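PDB 2J22: fucolectin-related protein from Streptococcus pneumoniae, which probably binds fucose-containing glycans such as blood group antigens, as a carbohydrate-binding module of a pneumococcal virulence factor. Local coordinates for residues A[14-22]-A[32-40]. Residues are numbered along the deposited sequence; the frame is centred on the assembly and turned at random. Where two conformers were deposited one is given.
Sequences NIALTKETR and SRLAVDGNK. With CA (calcium ion), chain B.
The D37-G38 peptide carries L17 CD2 over one face, 3.5 Å from G38 N. The setting is a calcium-bearing loop of a galactose-binding-like β-sandwich, where 32-40 packs on the type II turn A16–K19 leading into the edge strand 20-23. V36 O accepts one hydrogen bond from that turn, from T18 N at 3.2 Å with an angle of 154° at the hydrogen. T18 N lies 24° from the plane of the V36 carbonyl. A weaker CA-H...O contact reaches V36 O from L17 CA at 3.5 Å. V36 packs between turn and strand: CG1 lies 4.0 Å from A16 CB, while CG2 meets T21 CG2 tip to tip at 3.8 Å. I62 of the neighbouring strand 59-64 touches A16 and V36, which places these apolar side chains against the sheet. The same loop binds calcium through L34 O, D37 OD1 and N39 O, with S48, A140 and E141 completing the site. D37 OD1 also accepts from N39 N, closing an Asx turn, with the donor well out of the carboxylate plane. On strand 20-23, T21 holds OG1 between its backbone N and carbonyl carbon (chi1 60°), which turns that hydroxyl to the first residue of the 3-10 segment and leaves CG2 for V36. T21 OG1 and S32 OG share a hydrogen bond of 2.8 Å.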
ATOM      1  N   ASN A  14       9.481 -10.504   4.005  1.00 30.39           N
ATOM      2  CA  ASN A  14       8.549  -9.610   3.274  1.00 28.14           C
ATOM      3  C   ASN A  14       7.871 -10.388   2.188  1.00 27.78           C
ATOM      4  O   ASN A  14       8.377 -10.526   1.059  1.00 28.17           O
ATOM      5  CB  ASN A  14       9.281  -8.406   2.706  1.00 27.32           C
ATOM      6  CG  ASN A  14       8.359  -7.437   2.052  1.00 24.29           C
ATOM      7  OD1 ASN A  14       7.138  -7.556   2.168  1.00 26.74           O
ATOM      8  ND2 ASN A  14       8.923  -6.522   1.288  1.00 22.94           N
ATOM      9  N   ILE A  15       6.732 -10.973   2.511  1.00 27.71           N
ATOM     10  CA  ILE A  15       6.069 -11.748   1.457  1.00 28.04           C
ATOM     11  C   ILE A  15       5.319 -10.911   0.440  1.00 28.13           C
ATOM     12  O   ILE A  15       4.813 -11.469  -0.534  1.00 29.27           O
ATOM     13  CB  ILE A  15       5.108 -12.784   2.055  1.00 29.23           C
ATOM     14  CG1 ILE A  15       4.049 -12.061   2.892  1.00 28.93           C
ATOM     15  CG2 ILE A  15       5.905 -13.842   2.809  1.00 29.32           C
ATOM     16  CD1 ILE A  15       2.721 -12.905   2.999  1.00 31.68           C
ATOM     17  N   ALA A  16       5.254  -9.589   0.603  1.00 26.04           N
ATOM     18  CA  ALA A  16       4.669  -8.747  -0.477  1.00 26.84           C
ATOM     19  C   ALA A  16       5.362  -8.900  -1.834  1.00 27.05           C
ATOM     20  O   ALA A  16       4.723  -8.755  -2.902  1.00 27.33           O
ATOM     21  CB  ALA A  16       4.667  -7.249  -0.061  1.00 25.72           C
ATOM     22  N   LEU A  17       6.685  -9.086  -1.799  1.00 27.52           N
ATOM     23  CA  LEU A  17       7.504  -9.051  -3.014  1.00 29.68           C
ATOM     24  C   LEU A  17       6.923  -9.871  -4.171  1.00 30.85           C
ATOM     25  O   LEU A  17       6.737 -11.101  -4.063  1.00 31.28           O
ATOM     26  CB  LEU A  17       8.942  -9.487  -2.726  1.00 28.83           C
ATOM     27  CG  LEU A  17       9.625  -8.571  -1.702  1.00 29.55           C
ATOM     28  CD1 LEU A  17      10.899  -9.205  -1.105  1.00 29.57           C
ATOM     29  CD2 LEU A  17       9.928  -7.251  -2.401  1.00 23.43           C
ATOM     30  N   THR A  18       6.600  -9.160  -5.248  1.00 31.95           N
ATOM     31  CA  THR A  18       6.105  -9.747  -6.509  1.00 34.35           C
ATOM     32  C   THR A  18       4.725 -10.425  -6.417  1.00 33.97           C
ATOM     33  O   THR A  18       4.278 -11.065  -7.386  1.00 34.36           O
ATOM     34  CB  THR A  18       7.132 -10.742  -7.117  1.00 33.99           C
ATOM     35  OG1 THR A  18       6.965 -12.021  -6.477  1.00 39.66           O
ATOM     36  CG2 THR A  18       8.559 -10.358  -6.800  1.00 35.88           C
ATOM     37  N   LYS A  19       4.038 -10.272  -5.278  1.00 33.16           N
ATOM     38  CA  LYS A  19       2.633 -10.699  -5.203  1.00 31.65           C
ATOM     39  C   LYS A  19       1.847  -9.964  -6.259  1.00 31.65           C
ATOM     40  O   LYS A  19       2.325  -8.965  -6.813  1.00 31.96           O
ATOM     41  CB  LYS A  19       2.037 -10.400  -3.834  1.00 31.99           C
ATOM     42  CG  LYS A  19       2.607 -11.281  -2.739  1.00 30.43           C
ATOM     43  CD  LYS A  19       2.186 -12.724  -2.965  1.00 30.77           C
ATOM     44  CE  LYS A  19       2.628 -13.622  -1.793  1.00 34.69           C
ATOM     45  NZ  LYS A  19       4.112 -13.852  -1.776  1.00 33.12           N
ATOM     46  N   GLU A  20       0.660 -10.449  -6.569  1.00 30.64           N
ATOM     47  CA  GLU A  20      -0.164  -9.778  -7.568  1.00 31.33           C
ATOM     48  C   GLU A  20      -0.734  -8.501  -6.980  1.00 28.43           C
ATOM     49  O   GLU A  20      -1.325  -8.530  -5.873  1.00 28.85           O
ATOM     50  CB  GLU A  20      -1.311 -10.691  -8.020  1.00 32.93           C
ATOM     51  CG  GLU A  20      -0.886 -11.674  -9.114  1.00 38.51           C
ATOM     52  CD  GLU A  20      -1.865 -12.842  -9.232  1.00 48.04           C
ATOM     53  OE1 GLU A  20      -2.191 -13.456  -8.170  1.00 53.53           O
ATOM     54  OE2 GLU A  20      -2.319 -13.145 -10.378  1.00 51.22           O
ATOM     55  N   THR A  21      -0.529  -7.396  -7.692  1.00 26.11           N
ATOM     56  CA  THR A  21      -1.113  -6.115  -7.297  1.00 25.66           C
ATOM     57  C   THR A  21      -2.095  -5.548  -8.321  1.00 26.39           C
ATOM     58  O   THR A  21      -2.087  -5.920  -9.557  1.00 25.98           O
ATOM     59  CB  THR A  21      -0.012  -5.089  -6.937  1.00 25.31           C
ATOM     60  OG1 THR A  21       0.829  -4.875  -8.076  1.00 26.68           O
ATOM     61  CG2 THR A  21       0.914  -5.648  -5.876  1.00 24.02           C
ATOM     62  N   ARG A  22      -2.954  -4.646  -7.853  1.00 24.58           N
ATOM     63  CA  ARG A  22      -3.739  -3.874  -8.791  1.00 26.31           C
ATOM     64  C   ARG A  22      -4.140  -2.516  -8.170  1.00 25.51           C
ATOM     65  O   ARG A  22      -3.990  -2.312  -6.965  1.00 25.50           O
ATOM     66  CB  ARG A  22      -4.975  -4.680  -9.263  1.00 26.27           C
ATOM     67  CG  ARG A  22      -6.022  -4.810  -8.220  1.00 29.95           C
ATOM     68  CD  ARG A  22      -7.074  -5.861  -8.511  1.00 31.98           C
ATOM     69  NE  ARG A  22      -8.018  -5.893  -7.389  1.00 35.74           N
ATOM     70  CZ  ARG A  22      -9.285  -5.545  -7.522  1.00 33.70           C
ATOM     71  NH1 ARG A  22      -9.732  -5.164  -8.716  1.00 36.22           N
ATOM     72  NH2 ARG A  22     -10.102  -5.576  -6.490  1.00 32.13           N
ATOM     73  N   SER A  32       1.053  -0.495 -10.385  1.00 24.54           N
ATOM     74  CA  SER A  32       0.833  -1.103  -9.081  1.00 23.63           C
ATOM     75  C   SER A  32       1.991  -1.982  -8.545  1.00 22.53           C
ATOM     76  O   SER A  32       2.278  -1.918  -7.360  1.00 22.19           O
ATOM     77  CB  SER A  32      -0.572  -1.777  -8.973  1.00 22.95           C
ATOM     78  OG  SER A  32      -0.606  -3.069  -9.575  1.00 25.96           O
ATOM     79  N   ARG A  33       2.700  -2.706  -9.403  1.00 22.64           N
ATOM     80  CA  ARG A  33       3.772  -3.632  -9.012  0.50 22.45           C
ATOM     81  C   ARG A  33       4.965  -2.895  -8.420  1.00 22.59           C
ATOM     82  O   ARG A  33       5.802  -3.505  -7.762  1.00 21.70           O
ATOM     83  CB  ARG A  33       4.242  -4.447 -10.245  0.50 23.19           C
ATOM     84  CG  ARG A  33       4.856  -3.576 -11.428  0.50 22.50           C
ATOM     85  CD  ARG A  33       5.583  -4.383 -12.477  0.50 24.33           C
ATOM     86  NE  ARG A  33       6.175  -3.561 -13.550  0.50 25.20           N
ATOM     87  CZ  ARG A  33       5.578  -3.325 -14.710  0.50 26.72           C
ATOM     88  NH1 ARG A  33       4.381  -3.823 -14.947  0.50 29.47           N
ATOM     89  NH2 ARG A  33       6.170  -2.599 -15.635  0.50 26.73           N
ATOM     90  N   LEU A  34       5.025  -1.556  -8.669  1.00 21.94           N
ATOM     91  CA  LEU A  34       6.190  -0.768  -8.277  1.00 21.28           C
ATOM     92  C   LEU A  34       6.185  -0.710  -6.778  1.00 21.75           C
ATOM     93  O   LEU A  34       7.246  -0.435  -6.181  1.00 21.65           O
ATOM     94  CB  LEU A  34       6.164   0.641  -8.858  1.00 22.51           C
ATOM     95  CG  LEU A  34       6.274   0.655 -10.398  1.00 21.06           C
ATOM     96  CD1 LEU A  34       6.345   2.049 -11.015  1.00 21.78           C
ATOM     97  CD2 LEU A  34       7.523  -0.249 -10.774  1.00 20.43           C
ATOM     98  N   ALA A  35       5.025  -0.947  -6.160  1.00 19.81           N
ATOM     99  CA  ALA A  35       5.063  -0.925  -4.670  1.00 20.07           C
ATOM    100  C   ALA A  35       5.539  -2.266  -4.062  1.00 19.20           C
ATOM    101  O   ALA A  35       5.642  -2.401  -2.849  1.00 21.18           O
ATOM    102  CB  ALA A  35       3.680  -0.489  -4.029  1.00 18.36           C
ATOM    103  N   VAL A  36       5.840  -3.271  -4.887  1.00 20.54           N
ATOM    104  CA  VAL A  36       6.331  -4.543  -4.342  1.00 20.66           C
ATOM    105  C   VAL A  36       7.566  -5.064  -5.102  1.00 21.66           C
ATOM    106  O   VAL A  36       7.872  -6.254  -5.094  1.00 23.63           O
ATOM    107  CB  VAL A  36       5.208  -5.621  -4.268  1.00 20.30           C
ATOM    108  CG1 VAL A  36       4.019  -5.153  -3.433  1.00 18.94           C
ATOM    109  CG2 VAL A  36       4.700  -6.021  -5.715  1.00 18.36           C
ATOM    110  N   ASP A  37       8.306  -4.163  -5.701  1.00 23.09           N
ATOM    111  CA  ASP A  37       9.530  -4.504  -6.427  1.00 23.90           C
ATOM    112  C   ASP A  37      10.791  -4.617  -5.608  1.00 25.30           C
ATOM    113  O   ASP A  37      11.884  -4.895  -6.185  1.00 26.50           O
ATOM    114  CB  ASP A  37       9.746  -3.552  -7.605  1.00 24.36           C
ATOM    115  CG  ASP A  37      10.084  -2.131  -7.199  1.00 25.20           C
ATOM    116  OD1 ASP A  37      10.052  -1.794  -6.022  1.00 21.71           O
ATOM    117  OD2 ASP A  37      10.351  -1.244  -8.040  1.00 27.87           O
ATOM    118  N   GLY A  38      10.648  -4.414  -4.296  1.00 23.64           N
ATOM    119  CA  GLY A  38      11.748  -4.419  -3.351  1.00 25.78           C
ATOM    120  C   GLY A  38      12.610  -3.158  -3.314  1.00 26.19           C
ATOM    121  O   GLY A  38      13.708  -3.213  -2.807  1.00 26.32           O
ATOM    122  N   ASN A  39      12.150  -2.047  -3.870  1.00 25.12           N
ATOM    123  CA  ASN A  39      12.964  -0.832  -3.939  1.00 25.16           C
ATOM    124  C   ASN A  39      12.157   0.231  -3.247  1.00 25.02           C
ATOM    125  O   ASN A  39      11.065   0.582  -3.681  1.00 23.15           O
ATOM    126  CB  ASN A  39      13.284  -0.457  -5.410  1.00 24.64           C
ATOM    127  CG  ASN A  39      14.122   0.857  -5.580  1.00 28.23           C
ATOM    128  OD1 ASN A  39      14.425   1.567  -4.630  1.00 26.99           O
ATOM    129  ND2 ASN A  39      14.454   1.170  -6.835  1.00 26.77           N
ATOM    130  N   LYS A  40      12.673   0.711  -2.128  1.00 25.50           N
ATOM    131  CA  LYS A  40      11.975   1.712  -1.362  1.00 25.38           C
ATOM    132  C   LYS A  40      12.239   3.164  -1.769  1.00 26.12           C
ATOM    133  O   LYS A  40      11.726   4.094  -1.097  1.00 23.11           O
ATOM    134  CB  LYS A  40      12.375   1.585   0.115  1.00 27.10           C
ATOM    135  CG  LYS A  40      11.742   0.357   0.764  1.00 30.15           C
ATOM    136  CD  LYS A  40      12.445   0.084   2.108  1.00 31.86           C
ATOM    137  CE  LYS A  40      13.636  -0.846   1.959  1.00 40.80           C
ATOM    138  NZ  LYS A  40      14.436  -0.850   3.227  1.00 42.08           N
TER
HETATM  139 CA    CA B1150       9.123   0.386  -4.983  1.00 22.38          CA